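Local structure of ORF 37 (Human herpesvirus 8 type M, 3FHD) at residues W172-Q177 against H476-F481; N480-S485 against W495-L500. The protein processes branched or non-linear viral DNA intermediates with endonuclease and exonuclease activities, acting on both double-stranded and single-stranded DNA. All blocks are in the same frame, centred on the assembly; numbering follows the deposited sequence.

Contact 1 of 2, residues W172-Q177 against H476-F481; sequences WAVKQQ and HQAANF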
loop_
_atom_site.group_PDB
_atom_site.type_symbol
_atom_site.label_atom_id
_atom_site.label_comp_id
_atom_site.label_asym_id
_atom_site.label_seq_id
_atom_site.Cartn_x
_atom_site.Cartn_y
_atom_site.Cartn_z
ATOM N N TRP A 172 -1.235 8.771 -9.738
ATOM C CA TRP A 172 -0.931 10.218 -9.861
ATOM C C TRP A 172 0.437 10.403 -10.575
ATOM O O TRP A 172 0.556 11.222 -11.516
ATOM C CB TRP A 172 -0.996 10.904 -8.481
ATOM C CG TRP A 172 -0.337 12.231 -8.445
ATOM C CD1 TRP A 172 -0.883 13.442 -8.806
ATOM C CD2 TRP A 172 1.015 12.484 -8.077
ATOM N NE1 TRP A 172 0.075 14.441 -8.697
ATOM C CE2 TRP A 172 1.239 13.873 -8.233
ATOM C CE3 TRP A 172 2.079 11.656 -7.638
ATOM C CZ2 TRP A 172 2.467 14.459 -7.941
ATOM C CZ3 TRP A 172 3.297 12.245 -7.329
ATOM C CH2 TRP A 172 3.483 13.638 -7.520
ATOM N N ALA A 173 1.442 9.612 -10.167
ATOM C CA ALA A 173 2.826 9.746 -10.706
ATOM C C ALA A 173 2.893 9.358 -12.193
ATOM O O ALA A 173 3.755 9.832 -12.939
ATOM C CB ALA A 173 3.847 8.923 -9.863
ATOM N N VAL A 174 1.985 8.484 -12.626
ATOM C CA VAL A 174 1.968 8.083 -14.036
ATOM C C VAL A 174 1.037 8.981 -14.881
ATOM O O VAL A 174 1.407 9.437 -15.972
ATOM C CB VAL A 174 1.559 6.592 -14.201
ATOM C CG1 VAL A 174 1.303 6.285 -15.700
ATOM C CG2 VAL A 174 2.651 5.674 -13.678
ATOM N N LYS A 175 -0.182 9.212 -14.392
ATOM C CA LYS A 175 -1.248 9.733 -15.245
ATOM C C LYS A 175 -1.545 11.197 -14.996
ATOM O O LYS A 175 -2.269 11.828 -15.761
ATOM C CB LYS A 175 -2.553 8.942 -15.054
ATOM C CG LYS A 175 -2.578 7.520 -15.665
ATOM C CD LYS A 175 -2.006 7.489 -17.091
ATOM C CE LYS A 175 -2.763 6.560 -18.022
ATOM N NZ LYS A 175 -1.832 5.906 -19.013
ATOM N N GLN A 176 -1.046 11.734 -13.891
ATOM C CA GLN A 176 -1.497 13.056 -13.493
ATOM C C GLN A 176 -0.344 14.050 -13.353
ATOM O O GLN A 176 -0.298 15.039 -14.104
ATOM C CB GLN A 176 -2.370 12.971 -12.220
ATOM C CG GLN A 176 -3.712 12.262 -12.389
ATOM C CD GLN A 176 -4.513 12.198 -11.079
ATOM O OE1 GLN A 176 -3.956 12.026 -10.006
ATOM N NE2 GLN A 176 -5.831 12.385 -11.175
ATOM N N GLN A 177 0.567 13.801 -12.399
ATOM C CA GLN A 177 1.790 14.617 -12.245
ATOM C C GLN A 177 1.510 16.102 -11.921
ATOM O O GLN A 177 2.337 16.993 -12.177
ATOM C CB GLN A 177 2.702 14.437 -13.477
ATOM C CG GLN A 177 2.945 12.936 -13.827
ATOM C CD GLN A 177 3.965 12.706 -14.939
ATOM O OE1 GLN A 177 4.369 13.644 -15.623
ATOM N NE2 GLN A 177 4.363 11.450 -15.134
ATOM N N HIS A 476 8.508 2.673 -15.762
ATOM C CA HIS A 476 9.442 3.571 -16.451
ATOM C C HIS A 476 8.951 5.056 -16.463
ATOM O O HIS A 476 9.725 5.975 -16.219
ATOM C CB HIS A 476 9.723 3.085 -17.885
ATOM C CG HIS A 476 10.523 4.054 -18.692
ATOM N ND1 HIS A 476 11.891 4.161 -18.570
ATOM C CD2 HIS A 476 10.146 4.994 -19.589
ATOM C CE1 HIS A 476 12.328 5.099 -19.394
ATOM N NE2 HIS A 476 11.290 5.617 -20.027
ATOM N N GLN A 477 7.682 5.277 -16.788
ATOM C CA GLN A 477 7.105 6.643 -16.801
ATOM C C GLN A 477 7.167 7.275 -15.410
ATOM O O GLN A 477 7.545 8.459 -15.245
ATOM C CB GLN A 477 5.668 6.572 -17.310
ATOM C CG GLN A 477 5.640 5.973 -18.754
ATOM C CD GLN A 477 4.284 6.022 -19.414
ATOM O OE1 GLN A 477 3.302 6.497 -18.832
ATOM N NE2 GLN A 477 4.231 5.580 -20.672
ATOM N N ALA A 478 6.811 6.489 -14.399
ATOM C CA ALA A 478 6.851 6.978 -13.017
ATOM C C ALA A 478 8.286 7.286 -12.579
ATOM O O ALA A 478 8.517 8.280 -11.904
ATOM C CB ALA A 478 6.193 5.942 -12.056
ATOM N N ALA A 479 9.262 6.447 -12.972
ATOM C CA ALA A 479 10.662 6.695 -12.592
ATOM C C ALA A 479 11.220 7.947 -13.280
ATOM O O ALA A 479 12.002 8.690 -12.675
ATOM C CB ALA A 479 11.538 5.506 -12.900
ATOM N N ASN A 480 10.850 8.154 -14.544
ATOM C CA ASN A 480 11.210 9.374 -15.273
ATOM C C ASN A 480 10.656 10.619 -14.571
ATOM O O ASN A 480 11.370 11.599 -14.422
ATOM C CB ASN A 480 10.729 9.304 -16.730
ATOM C CG ASN A 480 11.754 8.651 -17.648
ATOM O OD1 ASN A 480 12.837 8.232 -17.209
ATOM N ND2 ASN A 480 11.430 8.589 -18.933
ATOM N N PHE A 481 9.397 10.559 -14.124
ATOM C CA PHE A 481 8.774 11.675 -13.416
ATOM C C PHE A 481 9.488 11.896 -12.059
ATOM O O PHE A 481 9.742 13.029 -11.706
ATOM C CB PHE A 481 7.260 11.454 -13.244
ATOM C CG PHE A 481 6.567 12.463 -12.340
ATOM C CD1 PHE A 481 6.550 13.826 -12.649
ATOM C CD2 PHE A 481 5.901 12.021 -11.207
ATOM C CE1 PHE A 481 5.893 14.763 -11.792
ATOM C CE2 PHE A 481 5.253 12.894 -10.359
ATOM C CZ PHE A 481 5.236 14.297 -10.654
HETATM O O HOH W 1 6.922 10.666 -16.802
#
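Phe481, Gln177 and Val174 carry the meeting of two helices in this PD-(D/E)XK nuclease: the last turn of helix 170-175 packs against the middle of the long helix 468-489. Helix 170-175 ends here, and Gln177, just past its end, turns back over the Phe481 ring. The CG methylene of Gln177 sits 3.8 Å from the ring centroid, almost straight over the ring centre, a CH-pi contact. Beyond it the side chain is extended, and the amide lies almost flat on the ring, the two planes 9° apart. A glutamine suits this place because its aliphatic part and its flat amide can both cover an aromatic face. Phe481 itself has CG anti to the backbone N (chi1 171°), which carries the ring across to the other helix. There its edge is directed at the face of Trp172 in an offset edge-to-face pair, with planes at 74° and Phe481 CE2 3.4 Å from Trp172 CH2. The indole is fixed at its polar end as well, since Trp172 NE1 is hydrogen-bonded to Asn178 O. Further along, Ala173 and Ala478 present only methyl groups, and the CA atoms of Val174 and Ala478 come within 5.1 Å. Val174 CG2 meets Ala478 CB at 3.9 Å, while its CG1 lies against Gln477 OE1; Leu474 and Tyr397, the latter from helix 394-412, also touch this valine. No direct hydrogen bond joins the segments, but a water does. Gln177 NE2 donates to Ala173 O at 2.8 Å, tilted from the carbonyl plane, and also to the water, which in turn donates to Gln477 O at 2.8 Å.

Contact 2 of 2, residues N480-S485 against W495-L500; sequences NFWSRS and WDFSYL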
loop_
_atom_site.group_PDB
_atom_site.type_symbol
_atom_site.label_atom_id
_atom_site.label_comp_id
_atom_site.label_asym_id
_atom_site.label_seq_id
_atom_site.Cartn_x
_atom_site.Cartn_y
_atom_site.Cartn_z
ATOM N N ASN A 480 10.850 8.154 -14.544
ATOM C CA ASN A 480 11.210 9.374 -15.273
ATOM C C ASN A 480 10.656 10.619 -14.571
ATOM O O ASN A 480 11.370 11.599 -14.422
ATOM C CB ASN A 480 10.729 9.304 -16.730
ATOM C CG ASN A 480 11.754 8.651 -17.648
ATOM O OD1 ASN A 480 12.837 8.232 -17.209
ATOM N ND2 ASN A 480 11.430 8.589 -18.933
ATOM N N PHE A 481 9.397 10.559 -14.124
ATOM C CA PHE A 481 8.774 11.675 -13.416
ATOM C C PHE A 481 9.488 11.896 -12.059
ATOM O O PHE A 481 9.742 13.029 -11.706
ATOM C CB PHE A 481 7.260 11.454 -13.244
ATOM C CG PHE A 481 6.567 12.463 -12.340
ATOM C CD1 PHE A 481 6.550 13.826 -12.649
ATOM C CD2 PHE A 481 5.901 12.021 -11.207
ATOM C CE1 PHE A 481 5.893 14.763 -11.792
ATOM C CE2 PHE A 481 5.253 12.894 -10.359
ATOM C CZ PHE A 481 5.236 14.297 -10.654
ATOM N N TRP A 482 9.820 10.824 -11.329
ATOM C CA TRP A 482 10.657 10.950 -10.116
ATOM C C TRP A 482 11.992 11.702 -10.389
ATOM O O TRP A 482 12.373 12.620 -9.648
ATOM C CB TRP A 482 10.924 9.582 -9.468
ATOM C CG TRP A 482 11.465 9.711 -8.064
ATOM C CD1 TRP A 482 10.739 9.656 -6.908
ATOM C CD2 TRP A 482 12.823 9.975 -7.675
ATOM N NE1 TRP A 482 11.568 9.832 -5.815
ATOM C CE2 TRP A 482 12.854 10.000 -6.253
ATOM C CE3 TRP A 482 14.019 10.148 -8.383
ATOM C CZ2 TRP A 482 14.020 10.250 -5.532
ATOM C CZ3 TRP A 482 15.199 10.359 -7.666
ATOM C CH2 TRP A 482 15.187 10.413 -6.248
ATOM N N SER A 483 12.673 11.326 -11.459
ATOM C CA SER A 483 13.968 11.906 -11.797
ATOM C C SER A 483 13.853 13.379 -12.160
ATOM O O SER A 483 14.645 14.201 -11.707
ATOM C CB SER A 483 14.578 11.119 -12.959
ATOM O OG SER A 483 14.731 9.792 -12.506
ATOM N N ARG A 484 12.848 13.721 -12.961
ATOM C CA ARG A 484 12.580 15.136 -13.278
ATOM C C ARG A 484 12.278 15.976 -12.025
ATOM O O ARG A 484 12.804 17.087 -11.882
ATOM C CB ARG A 484 11.412 15.276 -14.254
ATOM C CG ARG A 484 11.717 14.844 -15.662
ATOM C CD ARG A 484 10.645 15.366 -16.641
ATOM N NE ARG A 484 9.259 14.994 -16.313
ATOM C CZ ARG A 484 8.728 13.784 -16.507
ATOM N NH1 ARG A 484 9.461 12.791 -17.012
ATOM N NH2 ARG A 484 7.453 13.571 -16.200
ATOM N N SER A 485 11.431 15.429 -11.147
ATOM C CA SER A 485 11.026 16.085 -9.924
ATOM C C SER A 485 12.216 16.242 -8.959
ATOM O O SER A 485 12.325 17.298 -8.341
ATOM C CB SER A 485 9.894 15.315 -9.243
ATOM O OG SER A 485 8.781 15.190 -10.107
ATOM N N TRP A 495 22.879 14.553 -9.740
ATOM C CA TRP A 495 22.318 13.201 -9.774
ATOM C C TRP A 495 22.957 12.382 -10.896
ATOM O O TRP A 495 23.076 12.875 -12.038
ATOM C CB TRP A 495 20.805 13.244 -10.032
ATOM C CG TRP A 495 19.999 13.966 -9.007
ATOM C CD1 TRP A 495 19.504 15.237 -9.087
ATOM C CD2 TRP A 495 19.561 13.442 -7.754
ATOM N NE1 TRP A 495 18.771 15.540 -7.961
ATOM C CE2 TRP A 495 18.799 14.460 -7.116
ATOM C CE3 TRP A 495 19.730 12.200 -7.105
ATOM C CZ2 TRP A 495 18.220 14.288 -5.857
ATOM C CZ3 TRP A 495 19.144 12.023 -5.833
ATOM C CH2 TRP A 495 18.398 13.061 -5.229
ATOM N N ASP A 496 23.376 11.160 -10.559
ATOM C CA ASP A 496 23.854 10.185 -11.528
ATOM C C ASP A 496 22.805 9.088 -11.560
ATOM O O ASP A 496 22.745 8.248 -10.660
ATOM C CB ASP A 496 25.254 9.655 -11.143
ATOM C CG ASP A 496 25.784 8.582 -12.112
ATOM O OD1 ASP A 496 24.979 7.889 -12.761
ATOM O OD2 ASP A 496 27.021 8.428 -12.237
ATOM N N PHE A 497 21.943 9.120 -12.577
ATOM C CA PHE A 497 20.831 8.179 -12.657
ATOM C C PHE A 497 21.140 6.946 -13.554
ATOM O O PHE A 497 20.233 6.158 -13.882
ATOM C CB PHE A 497 19.546 8.901 -13.111
ATOM C CG PHE A 497 18.950 9.844 -12.073
ATOM C CD1 PHE A 497 18.805 9.454 -10.735
ATOM C CD2 PHE A 497 18.494 11.110 -12.455
ATOM C CE1 PHE A 497 18.226 10.323 -9.786
ATOM C CE2 PHE A 497 17.917 11.978 -11.530
ATOM C CZ PHE A 497 17.781 11.589 -10.196
ATOM N N SER A 498 22.418 6.784 -13.926
ATOM C CA SER A 498 22.905 5.571 -14.620
ATOM C C SER A 498 22.360 4.283 -13.997
ATOM O O SER A 498 21.739 3.468 -14.689
ATOM C CB SER A 498 24.442 5.511 -14.637
ATOM O OG SER A 498 24.994 6.677 -15.223
ATOM N N TYR A 499 22.576 4.113 -12.693
ATOM C CA TYR A 499 22.161 2.885 -12.009
ATOM C C TYR A 499 20.644 2.736 -11.977
ATOM O O TYR A 499 20.117 1.629 -12.132
ATOM C CB TYR A 499 22.739 2.792 -10.579
ATOM C CG TYR A 499 22.602 1.400 -9.984
ATOM C CD1 TYR A 499 23.576 0.417 -10.225
ATOM C CD2 TYR A 499 21.490 1.052 -9.219
ATOM C CE1 TYR A 499 23.449 -0.881 -9.702
ATOM C CE2 TYR A 499 21.347 -0.238 -8.687
ATOM C CZ TYR A 499 22.335 -1.196 -8.931
ATOM O OH TYR A 499 22.203 -2.463 -8.408
ATOM N N LEU A 500 19.953 3.859 -11.769
ATOM C CA LEU A 500 18.493 3.884 -11.635
ATOM C C LEU A 500 17.774 3.395 -12.894
ATOM O O LEU A 500 16.827 2.595 -12.813
ATOM C CB LEU A 500 18.019 5.294 -11.259
ATOM C CG LEU A 500 16.621 5.446 -10.661
ATOM C CD1 LEU A 500 16.589 4.841 -9.266
ATOM C CD2 LEU A 500 16.201 6.910 -10.621
#
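An aromatic cluster joins helix 468-489 to the C-terminal segment that follows it, and its members are Trp482 from the helix and Trp495 and Phe497 from the returning chain. The edge of the six-membered ring of Trp482 is turned toward the face of Trp495 in an edge-to-face pair, with centroids 5.8 Å apart and planes at 79°. The same indole also presents its rim to Phe497: Trp482 CZ3 is 3.7 Å from Phe497 CE1, which lies near the indole plane, and the two side chains cross at about a right angle. With CG anti to the backbone N (chi1 -165°), the long indole of Trp482 swings out toward the returning chain. Its nitrogen is satisfied by Gly163 O, and Phe184 adds another edge-to-face partner, so a long, flat side chain bridges several parts of the structure at once. In this viral alkaline exonuclease the chain leaves the helix, turns, and brings Trp495, Phe497 and Leu500 back against Trp482 and Ser483. An Asx turn, Asp496 OD1 accepting from Ser498 N, lies where the chain passes from Phe497 toward the short helix 498-502. Phe497 is held between two unlike groups. Over one face stands Ser483 OG, 3.9 Å above the ring centre, and on the opposite face is CB of Trp495. Serine is small enough to let the phenylalanine lie close to the helix, with Ser483 CB 3.7 Å from Phe497 CE2, while its hydroxyl is bound to Ala479 O, one turn back in the helix. Leu500 CD2 packs beside Ser483, 3.7 Å from its OG, and lies at a looser 4.5 Å from Trp482 CE3.

Both contacts use helix 468-489, with centres about 12 Å apart; their ranges overlap at Asn480 and Phe481, of which Phe481 touches across contact 1 alone. Each is partly buried, but contact 1 lies deeper, its centre about 17 Å from the centre of the chain, that of contact 2 about 23 Å. Contact 1 joins elements 299 residues apart in sequence, whereas contact 2 folds the chain back after only ten. Neither has a direct hydrogen bond across: contact 1 mixes alanine and valine packing with an amide on a ring and adds a water bridge, while contact 2 relies largely on rings. They touch where Gln177 OE1 comes within 3.1 Å of Arg484 NH2.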